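Similar to N-acetyltransferase (Staphylococcus aureus subsp. aureus, PDB 4MBU) is probably an acetyltransferase of the Gcn5-related (GNAT) family, which would move the acetyl group of acetyl-CoA onto a substrate not identified here. Local coordinates at residues Asn21-Asn26 with Ser86-Ala91; Ser63-Ala68 with Arg94-Ala99. One frame throughout, in Å; residues are numbered along the deposited sequence.

Contact 1 of 2, residues Asn21-Asn26 with Ser86-Ala91; sequences NDAIIN and SIYVDA
Ala23 and Tyr88 mark the closest approach of two backbones that stay well apart: their CA atoms are 7.9 Å from each other, and those of Asp22 and Asp90 are 8.2 Å apart. Residues 21-26 form the last turns of helix 13-26, while 86-91 run off the end of strand 82-89 into the loop after it. From the helix, the methyl of Ala23 reaches the Tyr88 ring, CB to CD1 at 4.4 Å, a loose and oblique apolar touch. With CG of Tyr88 beside its backbone N (chi1 -58°), the ring stands up from the strand on the helix side, where Tyr20 meets it edge-to-face and Phe67 of the neighbouring strand adds a third ring.

One residue back along the helix, at Asp22, the contact turns polar. Asp22 and Ala91 are 4.9 Å apart from OD2 to backbone N, too far for a direct bond, and a water fills the interval. It takes the N-H of Ala91, its oxygen 2.8 Å from that N, and donates a hydrogen bond to Asp22 OD2 over 2.9 Å, turning through about 121° between the two. The same OD2 lies 4.1 Å from Ala91 CB, so that the Ala91 methyl comes to the carboxylate oxygen that holds the water. Asp90 is also close, its OD2 6.0 Å from Asp22 OD2, but its OD1 is engaged by Ser92 OG. Two acids this near might repel mildly. The polar link thus runs through a water that can exchange, beside a loose methyl-ring touch, and neither would hold the helix end rigidly to the strand's exit.

Contact 2 of 2, residues Ser63-Ala68 with Arg94-Ala99; sequences SVLGFA and RGKGIA
Ile98 fills the tight half of this contact, lying against Leu65 and Gly66 of strand 63-72. Its CD1 meets Leu65 CB at 4.0 Å, the closest approach between the two segments, while CG2 reaches over the strand backbone to 4.4 Å from Gly66 CA. The two branches divide the work because CG1 lies beside the backbone N (chi1 -68°) and CG2 anti to it, spreading the side chain along the strand. Gly66 has nothing beyond its CA on this side, which lets the CA atoms of Gly66 and Ile98 come within 6.9 Å. Leu65 and Gly66 together face Phe58 in a classic beta bulge, and Phe58, Val89 and Ala93 also pack on Ile98.

Toward solvent the fit slackens. The exposed Lys96 comes near the strand with its amino end, NZ 4.4 Å from Leu65 CD1. That methyl is only a neighbour: the charge of Lys96 is paired with Glu60 OE2 in a salt bridge from strand 55-60, and the amino end merely passes the CD1 methyl on its way to the carboxylate. On either side of Lys96, Gly95 and Gly97 take positive phi, 82° and 75°, turning the loop tightly before Gly97, at the N-cap position, leads into helix 98-112.

The run Arg-Gly-Lys-Gly-Ile-Ala matches the R/Q-x-x-G-x-G/A signature of GNAT enzymes, whose loop and helix start commonly receive the pyrophosphate of acetyl-CoA through backbone amides. Here Ile98 joins that probable cofactor loop to the central sheet.

Both contacts reach the same sheet, through neighbouring strands 82-89 and 63-72, but on opposite faces. Contact 1 brings helix 13-26 to the face where Tyr88 and Phe67 stand; contact 2 seats the start of helix 98-112 on the other, where Val89 points. The strands themselves are stitched by probable hydrogen bonds, Asp90 N to Leu65 O and Tyr88 N to Phe67 O, both 2.9 Å, so the two sites share a backbone frame. Contact 1 is a surface meeting, carried by a water and an alanine methyl. Contact 2 is partly buried and apolar, with its charge at the rim, and includes part of the probable cofactor loop.

Contact 1 of 2, residues Asn21-Asn26 with Ser86-Ala91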
loop_
_atom_site.group_PDB
_atom_site.type_symbol
_atom_site.label_atom_id
_atom_site.label_comp_id
_atom_site.label_asym_id
_atom_site.label_seq_id
_atom_site.Cartn_x
_atom_site.Cartn_y
_atom_site.Cartn_z
ATOM N N ASN A 21 8.924 -12.858 -23.295
ATOM C CA ASN A 21 10.290 -12.361 -23.412
ATOM C C ASN A 21 10.333 -10.842 -23.461
ATOM O O ASN A 21 11.269 -10.236 -22.936
ATOM C CB ASN A 21 11.024 -12.982 -24.604
ATOM C CG ASN A 21 11.567 -14.358 -24.291
ATOM O OD1 ASN A 21 11.743 -14.714 -23.122
ATOM N ND2 ASN A 21 11.847 -15.140 -25.335
ATOM N N ASP A 22 9.300 -10.227 -24.043
ATOM C CA ASP A 22 9.253 -8.771 -24.085
ATOM C C ASP A 22 9.249 -8.287 -22.637
ATOM O O ASP A 22 10.018 -7.395 -22.248
ATOM C CB ASP A 22 7.998 -8.296 -24.820
ATOM C CG ASP A 22 8.211 -6.984 -25.558
ATOM O OD1 ASP A 22 9.271 -6.826 -26.203
ATOM O OD2 ASP A 22 7.316 -6.113 -25.503
ATOM N N ALA A 23 8.440 -8.954 -21.821
ATOM C CA ALA A 23 8.285 -8.562 -20.431
ATOM C C ALA A 23 9.610 -8.743 -19.700
ATOM O O ALA A 23 9.953 -7.956 -18.803
ATOM C CB ALA A 23 7.173 -9.367 -19.780
ATOM N N ILE A 24 10.379 -9.754 -20.102
ATOM C CA ILE A 24 11.641 -10.006 -19.420
ATOM C C ILE A 24 12.608 -8.897 -19.788
ATOM O O ILE A 24 13.332 -8.379 -18.930
ATOM C CB ILE A 24 12.236 -11.366 -19.794
ATOM C CG1 ILE A 24 11.536 -12.476 -19.013
ATOM C CG2 ILE A 24 13.722 -11.412 -19.505
ATOM C CD1 ILE A 24 11.915 -13.867 -19.507
ATOM N N ILE A 25 12.583 -8.493 -21.055
ATOM C CA ILE A 25 13.606 -7.568 -21.534
ATOM C C ILE A 25 13.358 -6.135 -21.055
ATOM O O ILE A 25 14.297 -5.414 -20.732
ATOM C CB ILE A 25 13.755 -7.632 -23.084
ATOM C CG1 ILE A 25 14.171 -9.039 -23.521
ATOM C CG2 ILE A 25 14.778 -6.616 -23.585
ATOM C CD1 ILE A 25 15.513 -9.485 -22.955
ATOM N N ASN A 26 12.094 -5.736 -20.970
ATOM C CA ASN A 26 11.775 -4.322 -20.765
ATOM C C ASN A 26 11.145 -3.930 -19.435
ATOM O O ASN A 26 11.059 -2.748 -19.117
ATOM C CB ASN A 26 10.862 -3.839 -21.893
ATOM C CG ASN A 26 11.531 -3.924 -23.237
ATOM O OD1 ASN A 26 11.146 -4.738 -24.083
ATOM N ND2 ASN A 26 12.563 -3.095 -23.441
ATOM N N SER A 86 -0.628 -15.341 -12.750
ATOM C CA SER A 86 0.083 -14.315 -13.502
ATOM C C SER A 86 -0.609 -14.039 -14.831
ATOM O O SER A 86 -1.238 -14.928 -15.429
ATOM C CB SER A 86 1.561 -14.677 -13.689
ATOM O OG SER A 86 1.732 -16.043 -13.983
ATOM N N ILE A 87 -0.511 -12.787 -15.264
ATOM C CA ILE A 87 -1.170 -12.309 -16.471
ATOM C C ILE A 87 -0.178 -11.465 -17.258
ATOM O O ILE A 87 0.501 -10.614 -16.691
ATOM C CB ILE A 87 -2.374 -11.414 -16.136
ATOM C CG1 ILE A 87 -3.436 -12.177 -15.340
ATOM C CG2 ILE A 87 -2.996 -10.822 -17.408
ATOM C CD1 ILE A 87 -4.455 -11.243 -14.692
ATOM N N TYR A 88 -0.102 -11.698 -18.564
ATOM C CA TYR A 88 0.778 -10.928 -19.434
ATOM C C TYR A 88 0.020 -10.487 -20.675
ATOM O O TYR A 88 -0.642 -11.292 -21.326
ATOM C CB TYR A 88 1.994 -11.763 -19.826
ATOM C CG TYR A 88 2.794 -12.257 -18.648
ATOM C CD1 TYR A 88 3.748 -11.451 -18.053
ATOM C CD2 TYR A 88 2.588 -13.525 -18.129
ATOM C CE1 TYR A 88 4.479 -11.888 -16.991
ATOM C CE2 TYR A 88 3.316 -13.978 -17.060
ATOM C CZ TYR A 88 4.261 -13.146 -16.496
ATOM O OH TYR A 88 4.999 -13.565 -15.424
ATOM N N VAL A 89 0.103 -9.199 -20.982
ATOM C CA VAL A 89 -0.586 -8.625 -22.134
ATOM C C VAL A 89 0.454 -8.024 -23.067
ATOM O O VAL A 89 1.382 -7.347 -22.608
ATOM C CB VAL A 89 -1.576 -7.514 -21.708
ATOM C CG1 VAL A 89 -2.146 -6.815 -22.928
ATOM C CG2 VAL A 89 -2.704 -8.092 -20.854
ATOM N N ASP A 90 0.321 -8.293 -24.363
ATOM C CA ASP A 90 1.220 -7.705 -25.355
ATOM C C ASP A 90 1.226 -6.181 -25.206
ATOM O O ASP A 90 0.182 -5.569 -24.961
ATOM C CB ASP A 90 0.798 -8.111 -26.767
ATOM C CG ASP A 90 1.836 -7.744 -27.816
ATOM O OD1 ASP A 90 1.879 -6.569 -28.232
ATOM O OD2 ASP A 90 2.609 -8.632 -28.232
ATOM N N ALA A 91 2.406 -5.576 -25.323
ATOM C CA ALA A 91 2.545 -4.134 -25.115
ATOM C C ALA A 91 1.865 -3.310 -26.212
ATOM O O ALA A 91 1.560 -2.136 -26.018
ATOM C CB ALA A 91 4.023 -3.752 -24.971
HETATM O O HOH W 1 4.670 -7.229 -25.590
#

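Contact 2 of 2, residues Ser63-Ala68 with Arg94-Ala99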
loop_
_atom_site.group_PDB
_atom_site.type_symbol
_atom_site.label_atom_id
_atom_site.label_comp_id
_atom_site.label_asym_id
_atom_site.label_seq_id
_atom_site.Cartn_x
_atom_site.Cartn_y
_atom_site.Cartn_z
ATOM N N SER A 63 -4.773 -13.343 -33.687
ATOM C CA SER A 63 -3.548 -13.065 -32.942
ATOM C C SER A 63 -3.714 -13.187 -31.428
ATOM O O SER A 63 -4.630 -12.607 -30.841
ATOM C CB SER A 63 -3.005 -11.679 -33.303
ATOM O OG SER A 63 -2.429 -11.684 -34.599
ATOM N N VAL A 64 -2.811 -13.942 -30.806
ATOM C CA VAL A 64 -2.742 -14.041 -29.352
ATOM C C VAL A 64 -2.161 -12.747 -28.760
ATOM O O VAL A 64 -0.967 -12.461 -28.908
ATOM C CB VAL A 64 -1.888 -15.252 -28.915
ATOM C CG1 VAL A 64 -1.605 -15.216 -27.405
ATOM C CG2 VAL A 64 -2.570 -16.564 -29.308
ATOM N N LEU A 65 -3.008 -11.975 -28.082
ATOM C CA LEU A 65 -2.592 -10.683 -27.536
ATOM C C LEU A 65 -2.368 -10.752 -26.037
ATOM O O LEU A 65 -1.886 -9.788 -25.429
ATOM C CB LEU A 65 -3.624 -9.595 -27.852
ATOM C CG LEU A 65 -3.944 -9.402 -29.342
ATOM C CD1 LEU A 65 -4.916 -8.244 -29.550
ATOM C CD2 LEU A 65 -2.674 -9.189 -30.164
ATOM N N GLY A 66 -2.743 -11.868 -25.418
ATOM C CA GLY A 66 -2.424 -11.986 -24.002
ATOM C C GLY A 66 -2.545 -13.402 -23.498
ATOM O O GLY A 66 -3.200 -14.223 -24.142
ATOM N N PHE A 67 -1.918 -13.698 -22.361
ATOM C CA PHE A 67 -2.092 -15.013 -21.737
ATOM C C PHE A 67 -2.053 -14.924 -20.221
ATOM O O PHE A 67 -1.635 -13.910 -19.671
ATOM C CB PHE A 67 -1.098 -16.047 -22.283
ATOM C CG PHE A 67 0.274 -15.967 -21.682
ATOM C CD1 PHE A 67 1.218 -15.078 -22.185
ATOM C CD2 PHE A 67 0.637 -16.819 -20.639
ATOM C CE1 PHE A 67 2.507 -15.019 -21.632
ATOM C CE2 PHE A 67 1.917 -16.770 -20.088
ATOM C CZ PHE A 67 2.852 -15.867 -20.581
ATOM N N ALA A 68 -2.525 -15.977 -19.556
ATOM C CA ALA A 68 -2.675 -15.975 -18.100
ATOM C C ALA A 68 -2.738 -17.383 -17.552
ATOM O O ALA A 68 -3.275 -18.291 -18.188
ATOM C CB ALA A 68 -3.918 -15.215 -17.693
ATOM N N ARG A 94 -2.295 -2.904 -25.090
ATOM C CA ARG A 94 -2.691 -2.416 -23.767
ATOM C C ARG A 94 -3.869 -1.460 -23.888
ATOM O O ARG A 94 -4.101 -0.893 -24.956
ATOM C CB ARG A 94 -1.523 -1.709 -23.079
ATOM C CG ARG A 94 -0.227 -2.506 -23.033
ATOM C CD ARG A 94 -0.341 -3.763 -22.186
ATOM N NE ARG A 94 -0.737 -3.485 -20.806
ATOM C CZ ARG A 94 0.056 -2.926 -19.892
ATOM N NH1 ARG A 94 1.296 -2.559 -20.207
ATOM N NH2 ARG A 94 -0.397 -2.718 -18.662
ATOM N N GLY A 95 -4.620 -1.292 -22.801
ATOM C CA GLY A 95 -5.747 -0.373 -22.793
ATOM C C GLY A 95 -7.021 -0.949 -23.394
ATOM O O GLY A 95 -8.022 -0.242 -23.531
ATOM N N LYS A 96 -6.994 -2.235 -23.738
ATOM C CA LYS A 96 -8.149 -2.878 -24.358
ATOM C C LYS A 96 -8.982 -3.710 -23.371
ATOM O O LYS A 96 -9.964 -4.344 -23.765
ATOM C CB LYS A 96 -7.695 -3.754 -25.528
ATOM C CG LYS A 96 -6.856 -3.014 -26.554
ATOM C CD LYS A 96 -6.605 -3.868 -27.788
ATOM C CE LYS A 96 -7.918 -4.235 -28.449
ATOM N NZ LYS A 96 -7.721 -4.799 -29.806
ATOM N N GLY A 97 -8.591 -3.708 -22.098
ATOM C CA GLY A 97 -9.291 -4.497 -21.092
ATOM C C GLY A 97 -8.991 -5.988 -21.170
ATOM O O GLY A 97 -9.762 -6.822 -20.675
ATOM N N ILE A 98 -7.852 -6.327 -21.768
ATOM C CA ILE A 98 -7.461 -7.730 -21.931
ATOM C C ILE A 98 -7.033 -8.362 -20.596
ATOM O O ILE A 98 -7.413 -9.498 -20.280
ATOM C CB ILE A 98 -6.345 -7.862 -22.979
ATOM C CG1 ILE A 98 -6.892 -7.507 -24.364
ATOM C CG2 ILE A 98 -5.783 -9.280 -23.012
ATOM C CD1 ILE A 98 -5.801 -7.271 -25.376
ATOM N N ALA A 99 -6.249 -7.622 -19.814
ATOM C CA ALA A 99 -5.847 -8.083 -18.485
ATOM C C ALA A 99 -7.070 -8.362 -17.626
ATOM O O ALA A 99 -7.158 -9.405 -16.988
ATOM C CB ALA A 99 -4.939 -7.054 -17.810
#